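Local coordinates for Dps family protein (Staphylococcus aureus subsp. aureus, PDB 2D5K) that probably stores iron and helps compact the nucleoid as a twelve-subunit, ferritin-like Dps shell, at residues Q15-T20 with L78-V83; N105-L110 with S135-N140. All blocks are in the same frame, centred on the assembly; numbering follows the deposited sequence.

Interaction 1 of 2, residues Q15-T20 with L78-V83; sequences QVANWT and LEQSIV
Asn-18 meets the chain where helix 74-80 ends, with its side-chain oxygen aimed at the backbone of Ile-82. Ile-82 N donates to Asn-18 OD1 at 2.8 Å, and the bond is nearly straight (167°). The N-H comes in 22° off the carbonyl plane. CG of Asn-18 lies beside its own backbone N (chi1 -69°), which swings the amide across to the turn. The other end of the amide, ND2, gives a hydrogen bond to Gln-15 OE1 at 3.2 Å, from above the Gln-15 carbonyl plane. ND2 also bonds Gln-109 of helix 92-120. Together these bonds fix the rotation of a buried group. Ile-82 crosses the amide at a slant, with its CG1 3.3 Å from Asn-18 OD1.

Ala-17 supplies the close packing. Its CB points at the helix end and rests 3.8 Å from Gln-80 CB. Ser-81 is the first residue to leave helical geometry. Its CB lies against Ala-17 O, and its OG donates to Val-83 O, on a lone pair, at 2.7 Å. This ties the turn to itself. Val-83 CG2 then reaches the CB of Asn-18.

The contact docks the short helix 74-80 on the outside of the four-helix bundle. Gln-14, on helix 5-32, also bonds Asn-18 OD1 and Gln-80 O. From the inner side of helix 5-32, Trp-19 and Gln-15 touch helices 38-65, 92-120 and 123-147.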
# COMPACT_ATOMS: atom_id res chain seq x y z
N GLN B 15 -3.54 -8.94 -35.02
CA GLN B 15 -4.03 -8.93 -33.65
C GLN B 15 -4.24 -7.50 -33.14
O GLN B 15 -5.16 -7.25 -32.37
CB GLN B 15 -3.08 -9.68 -32.72
CG GLN B 15 -2.97 -11.18 -33.02
CD GLN B 15 -4.32 -11.84 -33.18
OE1 GLN B 15 -5.24 -11.61 -32.39
NE2 GLN B 15 -4.46 -12.68 -34.20
N VAL B 16 -3.39 -6.57 -33.55
CA VAL B 16 -3.57 -5.18 -33.11
C VAL B 16 -4.94 -4.74 -33.60
O VAL B 16 -5.70 -4.09 -32.88
CB VAL B 16 -2.49 -4.23 -33.69
CG1 VAL B 16 -2.81 -2.79 -33.29
CG2 VAL B 16 -1.12 -4.62 -33.16
N ALA B 17 -5.26 -5.12 -34.84
CA ALA B 17 -6.54 -4.79 -35.45
C ALA B 17 -7.69 -5.48 -34.71
O ALA B 17 -8.66 -4.82 -34.33
CB ALA B 17 -6.55 -5.21 -36.91
N ASN B 18 -7.58 -6.79 -34.50
CA ASN B 18 -8.61 -7.55 -33.79
C ASN B 18 -8.95 -6.95 -32.43
O ASN B 18 -10.11 -6.74 -32.10
CB ASN B 18 -8.18 -8.99 -33.53
CG ASN B 18 -8.09 -9.83 -34.78
OD1 ASN B 18 -8.71 -9.53 -35.80
ND2 ASN B 18 -7.32 -10.91 -34.71
N TRP B 19 -7.92 -6.69 -31.64
CA TRP B 19 -8.13 -6.18 -30.30
C TRP B 19 -8.52 -4.72 -30.21
O TRP B 19 -9.12 -4.29 -29.22
CB TRP B 19 -6.92 -6.51 -29.43
CG TRP B 19 -6.81 -8.00 -29.24
CD1 TRP B 19 -6.06 -8.88 -29.99
CD2 TRP B 19 -7.56 -8.80 -28.32
NE1 TRP B 19 -6.31 -10.18 -29.59
CE2 TRP B 19 -7.23 -10.16 -28.57
CE3 TRP B 19 -8.49 -8.51 -27.32
CZ2 TRP B 19 -7.79 -11.21 -27.85
CZ3 TRP B 19 -9.05 -9.56 -26.59
CH2 TRP B 19 -8.70 -10.90 -26.87
N THR B 20 -8.21 -3.95 -31.24
CA THR B 20 -8.62 -2.55 -31.23
C THR B 20 -10.13 -2.56 -31.46
O THR B 20 -10.87 -1.83 -30.80
CB THR B 20 -7.92 -1.75 -32.35
OG1 THR B 20 -6.51 -1.69 -32.07
CG2 THR B 20 -8.47 -0.34 -32.42
N LEU B 78 -10.39 -1.73 -38.70
CA LEU B 78 -11.66 -2.29 -39.16
C LEU B 78 -11.48 -3.11 -40.43
O LEU B 78 -12.23 -4.05 -40.68
CB LEU B 78 -12.67 -1.16 -39.42
CG LEU B 78 -13.24 -0.44 -38.20
CD1 LEU B 78 -13.99 0.81 -38.63
CD2 LEU B 78 -14.16 -1.38 -37.44
N GLU B 79 -10.47 -2.76 -41.22
CA GLU B 79 -10.21 -3.47 -42.47
C GLU B 79 -9.59 -4.85 -42.26
O GLU B 79 -9.97 -5.81 -42.92
CB GLU B 79 -9.28 -2.64 -43.37
CG GLU B 79 -9.73 -1.21 -43.59
CD GLU B 79 -8.82 -0.45 -44.54
OE1 GLU B 79 -7.58 -0.53 -44.39
OE2 GLU B 79 -9.35 0.24 -45.44
N GLN B 80 -8.66 -4.95 -41.32
CA GLN B 80 -7.97 -6.21 -41.07
C GLN B 80 -8.63 -7.14 -40.05
O GLN B 80 -8.55 -8.37 -40.17
CB GLN B 80 -6.53 -5.94 -40.61
CG GLN B 80 -5.77 -4.94 -41.47
CD GLN B 80 -4.36 -4.71 -40.98
OE1 GLN B 80 -3.68 -3.78 -41.41
NE2 GLN B 80 -3.90 -5.57 -40.07
N SER B 81 -9.27 -6.56 -39.05
CA SER B 81 -9.91 -7.33 -37.98
C SER B 81 -10.89 -8.44 -38.37
O SER B 81 -11.75 -8.25 -39.23
CB SER B 81 -10.62 -6.38 -37.02
OG SER B 81 -11.28 -7.09 -35.99
N ILE B 82 -10.77 -9.60 -37.72
CA ILE B 82 -11.70 -10.70 -37.96
C ILE B 82 -12.82 -10.54 -36.93
O ILE B 82 -13.83 -11.24 -36.97
CB ILE B 82 -11.04 -12.09 -37.80
CG1 ILE B 82 -10.52 -12.28 -36.37
CG2 ILE B 82 -9.93 -12.26 -38.83
CD1 ILE B 82 -10.10 -13.70 -36.06
N VAL B 83 -12.60 -9.63 -35.99
CA VAL B 83 -13.60 -9.34 -34.97
C VAL B 83 -14.47 -8.24 -35.57
O VAL B 83 -13.97 -7.18 -35.95
CB VAL B 83 -12.96 -8.81 -33.67
CG1 VAL B 83 -14.04 -8.35 -32.70
CG2 VAL B 83 -12.11 -9.90 -33.03

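Interaction 2 of 2, residues N105-L110 with S135-N140; sequences NISKQL and SVDKHN
Ser-107 holds OG opposite its backbone N across the first torsion (chi1 -177°), and Asp-137 keeps CG beside its own N (chi1 -71°). These settings bring hydroxyl and carboxylate together between the two helices. Ser-107 OG donates to Asp-137 OD1 at 2.7 Å. The hydroxyl comes to the syn lone pair of OD1. Asp-137 OD1 also lies 3.3 Å from Ser-107 CB, so this one oxygen lies close to both side-chain atoms of Ser-107.

Val-136 is the apolar partner. It points at helix 92-120 and spreads its two methyls over three residues. CG1 approaches Ser-107 CB at 4.1 Å. CG2 turns to the other side and meets Ile-106 CG2 at 4.3 Å. The same methyl lies 4.4 Å from Leu-110 CD1. Ile-106 and Leu-110 are one helical turn apart, and Val-136 CG2 faces both.

Helices 92-120 and 123-147 are neighbours in the ferritin-like four-helix bundle and run roughly antiparallel. The short segments make an angle of 152°, with axes 9.7 Å apart. The CA atoms of Ser-107 and Val-136 are the nearest pair, 6.6 Å apart.

The apolar side of the contact faces the bundle interior, where Ile-106 and Val-136 both touch Trp-19 of helix 5-32. Along the seam, Asn-140 bonds Ser-100 and Thr-104 of helix 92-120. On the polar side, Asp-137 OD2 forms a salt bridge with Arg-62 of a neighbouring subunit, which probably favours the charged carboxylate.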
# COMPACT_ATOMS: atom_id res chain seq x y z
N ASN B 105 -12.12 -17.88 -32.72
CA ASN B 105 -11.50 -17.47 -33.97
C ASN B 105 -10.09 -16.93 -33.77
O ASN B 105 -9.18 -17.25 -34.53
CB ASN B 105 -12.35 -16.41 -34.68
CG ASN B 105 -13.70 -16.93 -35.12
OD1 ASN B 105 -13.90 -18.14 -35.25
ND2 ASN B 105 -14.63 -16.02 -35.36
N ILE B 106 -9.93 -16.10 -32.74
CA ILE B 106 -8.63 -15.52 -32.44
C ILE B 106 -7.63 -16.60 -32.03
O ILE B 106 -6.48 -16.59 -32.46
CB ILE B 106 -8.75 -14.46 -31.33
CG1 ILE B 106 -9.52 -13.25 -31.87
CG2 ILE B 106 -7.36 -14.06 -30.81
CD1 ILE B 106 -10.01 -12.29 -30.80
N SER B 107 -8.06 -17.53 -31.18
CA SER B 107 -7.16 -18.59 -30.74
C SER B 107 -6.65 -19.39 -31.93
O SER B 107 -5.48 -19.79 -31.96
CB SER B 107 -7.86 -19.52 -29.74
OG SER B 107 -6.95 -20.49 -29.26
N LYS B 108 -7.52 -19.63 -32.91
CA LYS B 108 -7.12 -20.37 -34.10
C LYS B 108 -6.09 -19.57 -34.90
O LYS B 108 -5.11 -20.12 -35.41
CB LYS B 108 -8.34 -20.68 -34.97
CG LYS B 108 -8.02 -21.48 -36.22
CD LYS B 108 -9.28 -21.87 -36.98
CE LYS B 108 -8.94 -22.64 -38.26
NZ LYS B 108 -10.16 -23.00 -39.03
N GLN B 109 -6.32 -18.26 -35.01
CA GLN B 109 -5.38 -17.40 -35.73
C GLN B 109 -4.04 -17.40 -35.01
O GLN B 109 -2.98 -17.41 -35.64
CB GLN B 109 -5.87 -15.95 -35.78
CG GLN B 109 -6.96 -15.62 -36.77
CD GLN B 109 -7.06 -14.13 -37.00
OE1 GLN B 109 -6.98 -13.34 -36.05
NE2 GLN B 109 -7.23 -13.73 -38.25
N LEU B 110 -4.09 -17.37 -33.69
CA LEU B 110 -2.87 -17.35 -32.90
C LEU B 110 -2.06 -18.63 -33.05
O LEU B 110 -0.83 -18.60 -33.00
CB LEU B 110 -3.19 -17.08 -31.42
CG LEU B 110 -3.67 -15.66 -31.10
CD1 LEU B 110 -4.16 -15.60 -29.67
CD2 LEU B 110 -2.53 -14.68 -31.32
N SER B 135 -4.44 -16.52 -22.30
CA SER B 135 -5.56 -15.78 -21.72
C SER B 135 -6.84 -15.94 -22.53
O SER B 135 -7.93 -16.09 -21.97
CB SER B 135 -5.20 -14.30 -21.61
OG SER B 135 -6.30 -13.56 -21.10
N VAL B 136 -6.72 -15.90 -23.85
CA VAL B 136 -7.88 -16.07 -24.72
C VAL B 136 -8.58 -17.40 -24.45
O VAL B 136 -9.81 -17.46 -24.28
CB VAL B 136 -7.47 -15.98 -26.21
CG1 VAL B 136 -8.59 -16.49 -27.11
CG2 VAL B 136 -7.13 -14.53 -26.56
N ASP B 137 -7.80 -18.48 -24.40
CA ASP B 137 -8.37 -19.80 -24.15
C ASP B 137 -9.00 -19.91 -22.76
O ASP B 137 -10.05 -20.53 -22.59
CB ASP B 137 -7.30 -20.88 -24.31
CG ASP B 137 -6.89 -21.10 -25.75
OD1 ASP B 137 -7.57 -20.57 -26.65
OD2 ASP B 137 -5.89 -21.81 -25.99
N LYS B 138 -8.36 -19.30 -21.78
CA LYS B 138 -8.86 -19.33 -20.41
C LYS B 138 -10.21 -18.62 -20.34
O LYS B 138 -11.18 -19.14 -19.79
CB LYS B 138 -7.86 -18.65 -19.47
CG LYS B 138 -8.21 -18.71 -18.00
CD LYS B 138 -7.09 -18.10 -17.17
CE LYS B 138 -7.37 -18.22 -15.68
NZ LYS B 138 -6.29 -17.60 -14.86
N HIS B 139 -10.27 -17.42 -20.91
CA HIS B 139 -11.52 -16.66 -20.92
C HIS B 139 -12.60 -17.42 -21.67
O HIS B 139 -13.76 -17.44 -21.27
CB HIS B 139 -11.33 -15.30 -21.61
CG HIS B 139 -10.53 -14.32 -20.81
ND1 HIS B 139 -10.88 -13.95 -19.53
CD2 HIS B 139 -9.41 -13.62 -21.12
CE1 HIS B 139 -10.01 -13.05 -19.09
NE2 HIS B 139 -9.11 -12.84 -20.03
N ASN B 140 -12.22 -18.06 -22.78
CA ASN B 140 -13.19 -18.79 -23.57
C ASN B 140 -13.81 -19.93 -22.77
O ASN B 140 -15.01 -20.18 -22.87
CB ASN B 140 -12.55 -19.32 -24.86
CG ASN B 140 -13.55 -19.45 -25.99
OD1 ASN B 140 -14.72 -19.08 -25.84
ND2 ASN B 140 -13.10 -19.98 -27.12

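How the interactions relate
The centres of interactions 1 and 2 lie 14 Å apart in one ferritin-like domain. They come in series along the chain, with interaction 1 complete before interaction 2 begins. Three segments lie in helices 5-32, 92-120 and 123-147; 78-83 is the end of helix 74-80 and the loop after it. The two contacts touch mainly through Gln-109. Its OE1 probably accepts hydrogen bonds from Asn-18 ND2 at 2.8 Å and Gln-15 NE2 at 3.2 Å. Interaction 1 fastens the short connecting helix to the bundle, and interaction 2 joins two helices of the bundle itself. Asn-18, on helix 5-32, therefore ties the loop after helix 74-80 to helix 92-120 in a subunit of the twelve-chain assembly.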